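Local coordinates for uncharacterized protein (Bacteroides fragilis, PDB 3MSW) that is of unknown function, a probably exported protein whose chain folds into a single-layer antiparallel beta-sheet built from beta-hairpin repeats, at residues Cys21-Ala26 against Val38-Tyr43; Glu80-Tyr85 against Lys100-Thr105. One frame throughout, in Å; residues are numbered along the deposited sequence.

Interaction 1: Cys21-Ala26 against Val38-Tyr43; sequences CREIYA and VKMYKY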
ATOM      1  N   CYS A  21       3.917  12.390   2.054  1.00 21.93           N
ATOM      2  CA  CYS A  21       4.508  11.566   3.114  1.00 24.14           C
ATOM      3  C   CYS A  21       3.540  11.385   4.232  1.00 26.08           C
ATOM      4  O   CYS A  21       2.858  12.332   4.617  1.00 27.26           O
ATOM      5  CB  CYS A  21       5.821  12.181   3.615  1.00 27.31           C
ATOM      6  SG  CYS A  21       6.630  11.209   4.910  1.00 33.69           S
ATOM      7  N   ARG A  22       3.470  10.175   4.774  1.00 21.73           N
ATOM      8  CA  ARG A  22       2.656   9.930   5.953  1.00 22.15           C
ATOM      9  C   ARG A  22       3.543   9.172   6.927  1.00 26.00           C
ATOM     10  O   ARG A  22       4.050   8.094   6.582  1.00 25.46           O
ATOM     11  CB  ARG A  22       1.370   9.120   5.656  1.00 22.87           C
ATOM     12  CG  ARG A  22       0.709   8.633   6.989  1.00 22.63           C
ATOM     13  CD  ARG A  22      -0.696   8.115   6.740  1.00 23.81           C
ATOM     14  NE  ARG A  22      -1.521   9.202   6.221  1.00 26.77           N
ATOM     15  CZ  ARG A  22      -2.759   9.059   5.774  1.00 35.94           C
ATOM     16  NH1 ARG A  22      -3.341   7.870   5.787  1.00 32.18           N
ATOM     17  NH2 ARG A  22      -3.422  10.104   5.299  1.00 26.22           N
ATOM     18  N   GLU A  23       3.729   9.727   8.132  1.00 21.89           N
ATOM     19  CA  GLU A  23       4.544   9.061   9.154  1.00 21.99           C
ATOM     20  C   GLU A  23       3.656   8.546  10.277  1.00 27.96           C
ATOM     21  O   GLU A  23       2.812   9.282  10.767  1.00 26.74           O
ATOM     22  CB  GLU A  23       5.651   9.987   9.671  1.00 22.93           C
ATOM     23  CG  GLU A  23       6.666   9.205  10.497  1.00 28.21           C
ATOM     24  CD  GLU A  23       7.904   9.980  10.916  1.00 42.12           C
ATOM     25  OE1 GLU A  23       8.219  10.994  10.255  1.00 33.00           O
ATOM     26  OE2 GLU A  23       8.551   9.582  11.911  1.00 40.44           O
ATOM     27  N   ILE A  24       3.849   7.282  10.674  1.00 25.98           N
ATOM     28  CA  ILE A  24       3.059   6.617  11.711  1.00 26.29           C
ATOM     29  C   ILE A  24       3.852   6.534  12.977  1.00 29.12           C
ATOM     30  O   ILE A  24       4.989   6.068  12.948  1.00 29.14           O
ATOM     31  CB  ILE A  24       2.582   5.201  11.259  1.00 29.49           C
ATOM     32  CG1 ILE A  24       1.983   5.169   9.809  1.00 30.00           C
ATOM     33  CG2 ILE A  24       1.693   4.502  12.327  1.00 30.79           C
ATOM     34  CD1 ILE A  24       0.756   5.900   9.579  1.00 33.87           C
ATOM     35  N   TYR A  25       3.216   6.889  14.108  1.00 25.95           N
ATOM     36  CA  TYR A  25       3.840   6.861  15.446  1.00 26.22           C
ATOM     37  C   TYR A  25       3.027   6.093  16.430  1.00 33.56           C
ATOM     38  O   TYR A  25       1.815   6.015  16.297  1.00 29.72           O
ATOM     39  CB  TYR A  25       3.952   8.278  16.038  1.00 27.66           C
ATOM     40  CG  TYR A  25       4.731   9.265  15.195  1.00 30.48           C
ATOM     41  CD1 TYR A  25       4.103  10.003  14.195  1.00 32.46           C
ATOM     42  CD2 TYR A  25       6.082   9.496  15.428  1.00 31.70           C
ATOM     43  CE1 TYR A  25       4.813  10.918  13.418  1.00 33.26           C
ATOM     44  CE2 TYR A  25       6.797  10.428  14.677  1.00 32.63           C
ATOM     45  CZ  TYR A  25       6.156  11.140  13.677  1.00 40.99           C
ATOM     46  OH  TYR A  25       6.860  12.031  12.913  1.00 42.64           O
ATOM     47  N   ALA A  26       3.695   5.636  17.512  1.00 34.28           N
ATOM     48  CA  ALA A  26       3.048   5.037  18.664  1.00 35.22           C
ATOM     49  C   ALA A  26       3.709   5.662  19.875  1.00 44.08           C
ATOM     50  O   ALA A  26       4.895   6.032  19.807  1.00 45.34           O
ATOM     51  CB  ALA A  26       3.266   3.525  18.660  1.00 36.12           C
ATOM     52  N   VAL A  38       7.216   4.457  13.692  1.00 29.11           N
ATOM     53  CA  VAL A  38       6.961   3.044  13.438  1.00 29.98           C
ATOM     54  C   VAL A  38       7.020   2.774  11.941  1.00 31.22           C
ATOM     55  O   VAL A  38       7.627   1.790  11.500  1.00 28.57           O
ATOM     56  CB  VAL A  38       5.580   2.613  14.062  1.00 36.51           C
ATOM     57  CG1 VAL A  38       5.158   1.225  13.593  1.00 37.70           C
ATOM     58  CG2 VAL A  38       5.631   2.643  15.593  1.00 38.14           C
ATOM     59  N   LYS A  39       6.351   3.636  11.153  1.00 26.51           N
ATOM     60  CA  LYS A  39       6.221   3.414   9.729  1.00 25.63           C
ATOM     61  C   LYS A  39       6.215   4.735   9.010  1.00 28.75           C
ATOM     62  O   LYS A  39       5.849   5.763   9.592  1.00 27.21           O
ATOM     63  CB  LYS A  39       4.872   2.670   9.468  1.00 29.83           C
ATOM     64  CG  LYS A  39       4.927   1.519   8.458  1.00 39.70           C
ATOM     65  CD  LYS A  39       5.684   0.306   9.020  1.00 40.48           C
ATOM     66  CE  LYS A  39       4.826  -0.917   9.220  1.00 41.05           C
ATOM     67  NZ  LYS A  39       5.664  -2.033   9.689  1.00 40.64           N
HETATM   68  N   MSE A  40       6.663   4.723   7.759  1.00 25.78           N
HETATM   69  CA  MSE A  40       6.607   5.906   6.903  1.00 24.20           C
HETATM   70  C   MSE A  40       6.239   5.548   5.472  1.00 29.81           C
HETATM   71  O   MSE A  40       6.824   4.634   4.881  1.00 29.16           O
HETATM   72  CB  MSE A  40       7.883   6.717   6.951  1.00 25.82           C
HETATM   73  CG  MSE A  40       7.765   8.022   6.122  1.00 30.70           C
HETATM   74 SE   MSE A  40       9.277   9.000   6.470  0.75 37.75          SE
HETATM   75  CE  MSE A  40      10.612   7.851   5.564  1.00 35.11           C
ATOM     76  N   TYR A  41       5.274   6.290   4.911  1.00 27.25           N
ATOM     77  CA  TYR A  41       4.853   6.105   3.527  1.00 25.22           C
ATOM     78  C   TYR A  41       5.250   7.324   2.746  1.00 25.23           C
ATOM     79  O   TYR A  41       4.978   8.450   3.177  1.00 23.35           O
ATOM     80  CB  TYR A  41       3.335   5.919   3.416  1.00 26.85           C
ATOM     81  CG  TYR A  41       2.741   4.892   4.355  1.00 30.98           C
ATOM     82  CD1 TYR A  41       3.262   3.604   4.434  1.00 33.81           C
ATOM     83  CD2 TYR A  41       1.593   5.175   5.088  1.00 32.94           C
ATOM     84  CE1 TYR A  41       2.687   2.637   5.261  1.00 36.27           C
ATOM     85  CE2 TYR A  41       1.017   4.219   5.931  1.00 34.53           C
ATOM     86  CZ  TYR A  41       1.568   2.952   6.013  1.00 41.97           C
ATOM     87  OH  TYR A  41       1.013   2.006   6.837  1.00 42.11           O
ATOM     88  N   LYS A  42       5.880   7.094   1.597  1.00 21.06           N
ATOM     89  CA  LYS A  42       6.284   8.144   0.660  0.50 21.09           C
ATOM     90  C   LYS A  42       5.489   7.949  -0.624  1.00 25.91           C
ATOM     91  O   LYS A  42       5.447   6.840  -1.149  1.00 26.12           O
ATOM     92  CB  LYS A  42       7.794   8.076   0.368  0.50 23.42           C
ATOM     93  CG  LYS A  42       8.682   8.345   1.591  0.50 27.55           C
ATOM     94  CD  LYS A  42       8.766   9.842   1.903  0.50 32.92           C
ATOM     95  CE  LYS A  42       9.729  10.127   3.020  0.50 39.22           C
ATOM     96  NZ  LYS A  42       9.452  11.429   3.676  0.50 50.92           N
ATOM     97  N   TYR A  43       4.843   9.008  -1.125  1.00 24.24           N
ATOM     98  CA  TYR A  43       4.029   8.908  -2.339  1.00 23.62           C
ATOM     99  C   TYR A  43       4.632   9.649  -3.515  1.00 27.11           C
ATOM    100  O   TYR A  43       5.029  10.801  -3.387  1.00 25.70           O
ATOM    101  CB  TYR A  43       2.606   9.415  -2.070  1.00 25.17           C
ATOM    102  CG  TYR A  43       1.955   8.738  -0.882  1.00 25.83           C
ATOM    103  CD1 TYR A  43       2.198   9.180   0.415  1.00 26.78           C
ATOM    104  CD2 TYR A  43       1.019   7.719  -1.061  1.00 26.79           C
ATOM    105  CE1 TYR A  43       1.595   8.574   1.508  1.00 29.59           C
ATOM    106  CE2 TYR A  43       0.382   7.127   0.028  1.00 26.77           C
ATOM    107  CZ  TYR A  43       0.665   7.566   1.309  1.00 33.80           C
ATOM    108  OH  TYR A  43       0.059   6.978   2.394  1.00 35.35           O
TER

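Interaction 2: Glu80-Tyr85 against Lys100-Thr105; sequences ETSVEY and KYIYIT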
ATOM      1  N   GLU A  80     -10.645   1.036 -15.257  1.00 25.20           N
ATOM      2  CA  GLU A  80      -9.837  -0.006 -14.622  1.00 24.24           C
ATOM      3  C   GLU A  80      -8.712   0.562 -13.765  1.00 27.60           C
ATOM      4  O   GLU A  80      -8.015   1.483 -14.192  1.00 28.07           O
ATOM      5  CB  GLU A  80      -9.288  -0.973 -15.686  1.00 25.79           C
ATOM      6  CG  GLU A  80      -8.464  -2.103 -15.076  1.00 32.86           C
ATOM      7  CD  GLU A  80      -7.907  -3.139 -16.028  1.00 51.72           C
ATOM      8  OE1 GLU A  80      -8.506  -3.350 -17.106  1.00 51.92           O
ATOM      9  OE2 GLU A  80      -6.893  -3.777 -15.670  1.00 46.17           O
ATOM     10  N   THR A  81      -8.535   0.008 -12.561  1.00 23.57           N
ATOM     11  CA  THR A  81      -7.455   0.362 -11.650  1.00 22.66           C
ATOM     12  C   THR A  81      -6.735  -0.948 -11.338  1.00 26.20           C
ATOM     13  O   THR A  81      -7.361  -1.932 -10.919  1.00 23.19           O
ATOM     14  CB  THR A  81      -7.961   1.023 -10.338  1.00 27.11           C
ATOM     15  OG1 THR A  81      -8.698   2.192 -10.650  1.00 25.73           O
ATOM     16  CG2 THR A  81      -6.805   1.428  -9.391  1.00 22.36           C
ATOM     17  N   SER A  82      -5.422  -0.944 -11.514  1.00 22.26           N
ATOM     18  CA  SER A  82      -4.577  -2.100 -11.230  1.00 22.28           C
ATOM     19  C   SER A  82      -3.616  -1.697 -10.084  1.00 25.48           C
ATOM     20  O   SER A  82      -3.007  -0.629 -10.156  1.00 24.26           O
ATOM     21  CB  SER A  82      -3.803  -2.454 -12.493  1.00 29.67           C
ATOM     22  OG  SER A  82      -3.132  -3.696 -12.407  1.00 41.73           O
ATOM     23  N   VAL A  83      -3.509  -2.532  -9.023  1.00 22.11           N
ATOM     24  CA  VAL A  83      -2.681  -2.296  -7.817  1.00 21.62           C
ATOM     25  C   VAL A  83      -1.704  -3.474  -7.656  1.00 26.08           C
ATOM     26  O   VAL A  83      -2.145  -4.619  -7.549  1.00 24.51           O
ATOM     27  CB  VAL A  83      -3.575  -2.120  -6.537  1.00 23.83           C
ATOM     28  CG1 VAL A  83      -2.741  -1.847  -5.296  1.00 22.74           C
ATOM     29  CG2 VAL A  83      -4.630  -1.032  -6.714  1.00 23.74           C
ATOM     30  N   GLU A  84      -0.394  -3.204  -7.676  1.00 22.22           N
ATOM     31  CA  GLU A  84       0.589  -4.262  -7.471  1.00 22.05           C
ATOM     32  C   GLU A  84       1.331  -3.968  -6.200  1.00 25.03           C
ATOM     33  O   GLU A  84       1.943  -2.894  -6.063  1.00 22.69           O
ATOM     34  CB  GLU A  84       1.588  -4.382  -8.637  1.00 24.61           C
ATOM     35  CG  GLU A  84       0.974  -5.001  -9.886  1.00 35.12           C
ATOM     36  CD  GLU A  84       1.903  -5.149 -11.075  1.00 52.80           C
ATOM     37  OE1 GLU A  84       3.119  -4.887 -10.931  1.00 46.71           O
ATOM     38  OE2 GLU A  84       1.401  -5.492 -12.166  1.00 51.98           O
ATOM     39  N   TYR A  85       1.336  -4.961  -5.301  1.00 22.43           N
ATOM     40  CA  TYR A  85       2.014  -4.881  -4.018  1.00 23.33           C
ATOM     41  C   TYR A  85       3.250  -5.772  -4.053  1.00 26.95           C
ATOM     42  O   TYR A  85       3.138  -6.961  -4.332  1.00 25.23           O
ATOM     43  CB  TYR A  85       1.045  -5.348  -2.919  1.00 24.82           C
ATOM     44  CG  TYR A  85       1.669  -5.435  -1.548  1.00 26.11           C
ATOM     45  CD1 TYR A  85       1.986  -4.285  -0.829  1.00 27.68           C
ATOM     46  CD2 TYR A  85       1.902  -6.668  -0.947  1.00 27.93           C
ATOM     47  CE1 TYR A  85       2.512  -4.360   0.456  1.00 26.63           C
ATOM     48  CE2 TYR A  85       2.482  -6.754   0.317  1.00 28.89           C
ATOM     49  CZ  TYR A  85       2.760  -5.597   1.025  1.00 33.34           C
ATOM     50  OH  TYR A  85       3.318  -5.674   2.274  1.00 35.72           O
ATOM     51  N   LYS A 100      -1.732  -8.697  -6.241  1.00 21.02           N
ATOM     52  CA  LYS A 100      -2.237  -7.824  -7.302  1.00 20.53           C
ATOM     53  C   LYS A 100      -3.732  -7.699  -7.172  1.00 24.79           C
ATOM     54  O   LYS A 100      -4.421  -8.705  -6.933  1.00 23.92           O
ATOM     55  CB  LYS A 100      -1.827  -8.322  -8.690  1.00 23.51           C
ATOM     56  CG  LYS A 100      -2.224  -7.377  -9.828  1.00 30.44           C
ATOM     57  CD  LYS A 100      -1.887  -7.957 -11.183  1.00 39.74           C
ATOM     58  CE  LYS A 100      -1.764  -6.876 -12.235  1.00 51.12           C
ATOM     59  NZ  LYS A 100      -1.613  -7.460 -13.593  1.00 60.35           N
ATOM     60  N   TYR A 101      -4.245  -6.466  -7.302  1.00 22.23           N
ATOM     61  CA  TYR A 101      -5.684  -6.217  -7.256  1.00 22.02           C
ATOM     62  C   TYR A 101      -6.128  -5.456  -8.461  1.00 25.31           C
ATOM     63  O   TYR A 101      -5.437  -4.515  -8.873  1.00 24.94           O
ATOM     64  CB  TYR A 101      -6.117  -5.450  -5.986  1.00 22.07           C
ATOM     65  CG  TYR A 101      -5.532  -6.057  -4.740  1.00 23.91           C
ATOM     66  CD1 TYR A 101      -6.124  -7.163  -4.136  1.00 26.31           C
ATOM     67  CD2 TYR A 101      -4.374  -5.542  -4.170  1.00 24.61           C
ATOM     68  CE1 TYR A 101      -5.533  -7.790  -3.037  1.00 27.02           C
ATOM     69  CE2 TYR A 101      -3.774  -6.160  -3.077  1.00 25.04           C
ATOM     70  CZ  TYR A 101      -4.367  -7.269  -2.502  1.00 30.11           C
ATOM     71  OH  TYR A 101      -3.811  -7.848  -1.397  1.00 29.55           O
ATOM     72  N   ILE A 102      -7.289  -5.855  -9.021  1.00 20.94           N
ATOM     73  CA  ILE A 102      -7.883  -5.164 -10.170  0.50 20.11           C
ATOM     74  C   ILE A 102      -9.310  -4.737  -9.799  1.00 24.21           C
ATOM     75  O   ILE A 102     -10.100  -5.564  -9.325  1.00 21.49           O
ATOM     76  CB  ILE A 102      -7.853  -5.964 -11.516  0.50 22.67           C
ATOM     77  CG1 ILE A 102      -6.414  -6.332 -11.950  0.50 22.21           C
ATOM     78  CG2 ILE A 102      -8.567  -5.177 -12.630  0.50 22.51           C
ATOM     79  CD1 ILE A 102      -6.359  -7.310 -13.161  0.50 20.34           C
ATOM     80  N   TYR A 103      -9.635  -3.444 -10.030  1.00 20.73           N
ATOM     81  CA  TYR A 103     -10.976  -2.905  -9.765  1.00 21.04           C
ATOM     82  C   TYR A 103     -11.511  -2.335 -11.064  1.00 27.57           C
ATOM     83  O   TYR A 103     -10.898  -1.449 -11.655  1.00 27.50           O
ATOM     84  CB  TYR A 103     -10.950  -1.820  -8.675  1.00 22.03           C
ATOM     85  CG  TYR A 103     -10.239  -2.260  -7.417  1.00 22.95           C
ATOM     86  CD1 TYR A 103     -10.917  -2.950  -6.412  1.00 25.22           C
ATOM     87  CD2 TYR A 103      -8.886  -1.985  -7.227  1.00 24.04           C
ATOM     88  CE1 TYR A 103     -10.253  -3.374  -5.255  1.00 28.89           C
ATOM     89  CE2 TYR A 103      -8.218  -2.404  -6.079  1.00 25.13           C
ATOM     90  CZ  TYR A 103      -8.901  -3.113  -5.106  1.00 32.00           C
ATOM     91  OH  TYR A 103      -8.232  -3.485  -3.972  1.00 37.78           O
ATOM     92  N   ILE A 104     -12.644  -2.863 -11.519  1.00 23.43           N
ATOM     93  CA  ILE A 104     -13.297  -2.407 -12.726  1.00 24.49           C
ATOM     94  C   ILE A 104     -14.580  -1.686 -12.345  1.00 26.94           C
ATOM     95  O   ILE A 104     -15.429  -2.268 -11.670  1.00 26.32           O
ATOM     96  CB  ILE A 104     -13.534  -3.588 -13.729  1.00 28.70           C
ATOM     97  CG1 ILE A 104     -12.167  -4.209 -14.137  1.00 29.56           C
ATOM     98  CG2 ILE A 104     -14.339  -3.119 -14.972  1.00 28.10           C
ATOM     99  CD1 ILE A 104     -12.261  -5.559 -14.764  1.00 42.30           C
ATOM    100  N   THR A 105     -14.735  -0.427 -12.806  1.00 23.50           N
ATOM    101  CA  THR A 105     -15.985   0.310 -12.587  1.00 24.24           C
ATOM    102  C   THR A 105     -16.681   0.543 -13.924  1.00 28.95           C
ATOM    103  O   THR A 105     -16.103   0.274 -14.984  1.00 27.81           O
ATOM    104  CB  THR A 105     -15.745   1.678 -11.908  1.00 27.33           C
ATOM    105  OG1 THR A 105     -15.167   2.579 -12.856  1.00 30.77           O
ATOM    106  CG2 THR A 105     -14.918   1.587 -10.615  1.00 24.95           C
TER
HETATM  107  O   HOH W   1     -11.244   1.342 -11.229  1.00 27.56           O
HETATM  108  O   HOH W   2      -3.029  -5.154 -15.134  1.00 52.79           O

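Interaction 1: Cys21-Ala26 against Val38-Tyr43
The ring of Y41 and the side chain of R22 meet at an angle, guanidinium and ring planes 57° apart, with R22 CB 4.0 Å from Y41 CD2. With CG anti to the backbone N of R22 (chi1 168°), CG and CD follow CB past Y41 CD2, while the guanidinium goes on to a salt bridge with D12 on the preceding strand. I24 reaches the same ring further out: its CD1 comes obliquely to Y41 CE2 at 4.0 Å, a flexible aliphatic end that can lie against a ring. R22 and Y41 form a hydrogen-bonded antiparallel pair of the hairpin 18-27/35-46, and Y41 N to R22 O is 2.7 Å and nearly straight at 173°. Further along, V38 and K39 both face I24, a classic beta bulge: I24 O accepts from V38 N at 2.8 Å and weakly from K39 N. On the other face, C21 SG lies 3.6 Å from CG of the selenomethionine M40, the thiol being a compact, weakly polar group suited to packing on a methylene.

Interaction 2: Glu80-Tyr85 against Lys100-Thr105
K100 lies alongside E84, the two side chains pointing the same way from a non-hydrogen-bonded pair. With CG anti to the backbone N (chi1 -175°) and every later torsion extended, the lysine rises from the sheet as a long arm that meets the neighbouring strand at several points. Its CB starts 3.9 Å from V83 O, and CG comes closer to that carbonyl oxygen while also lying 4.0 Å from E84 CG, methylene against methylene. At CE the chain is shared between two polar neighbours: E84 OE2 and S82 OG are each 3.5 Å from K100 CE. The ammonium at the end makes a long salt bridge, K100 NZ to E84 OE2 at 3.9 Å, and donates to a water that is also bonded to S82 OG. Lysine suits this place because its aliphatic stem can lie on a strand while its charge reaches the acid and the water; the hydroxyl of S82 gives the water a polar partner beside the lysine.

Beneath these side chains is the central part of the hairpin 80-89/94-105, a two-stranded unit of the single-layer sheet. T81 and Y103, then V83 and Y101, form hydrogen-bonded pairs, each joined by two backbone bonds.

Their side chains occupy the face away from K100. There V83 divides its methyls between two tyrosines: CG1 approaches Y101 CD2, whereas CG2 sits at the edge of the Y103 ring, in its plane, 3.9 Å from CE2. Beta-branched valine suits an extended strand and offers a methyl to each ring. A second water links T81 OG1 to Y103 O, donating to the carbonyl. Back on the face of K100, the side chains of E80 and I102 cross at a slant in one of the two conformers of I102.

In the fold
Interactions 1 and 2 belong to one antiparallel sheet whose nine strands follow each other in chain order, each beside the next. They come from separate hairpins, 18-27/35-46 and 80-89/94-105, with strands 51-60 and 65-77 lying between. Their centres are 23 Å apart and their nearest atoms about 8 Å, so they do not touch; each centre lies 12 Å from the centre of the chain, on opposite sides of it. Strand 65-77 reaches both: E69 pairs with K39 of interaction 1, and I74 and T72 pack against T81 and V83 of interaction 2. A bound propanediol, probably from the crystallisation liquor, lies about 4 Å from the Y43 side chain.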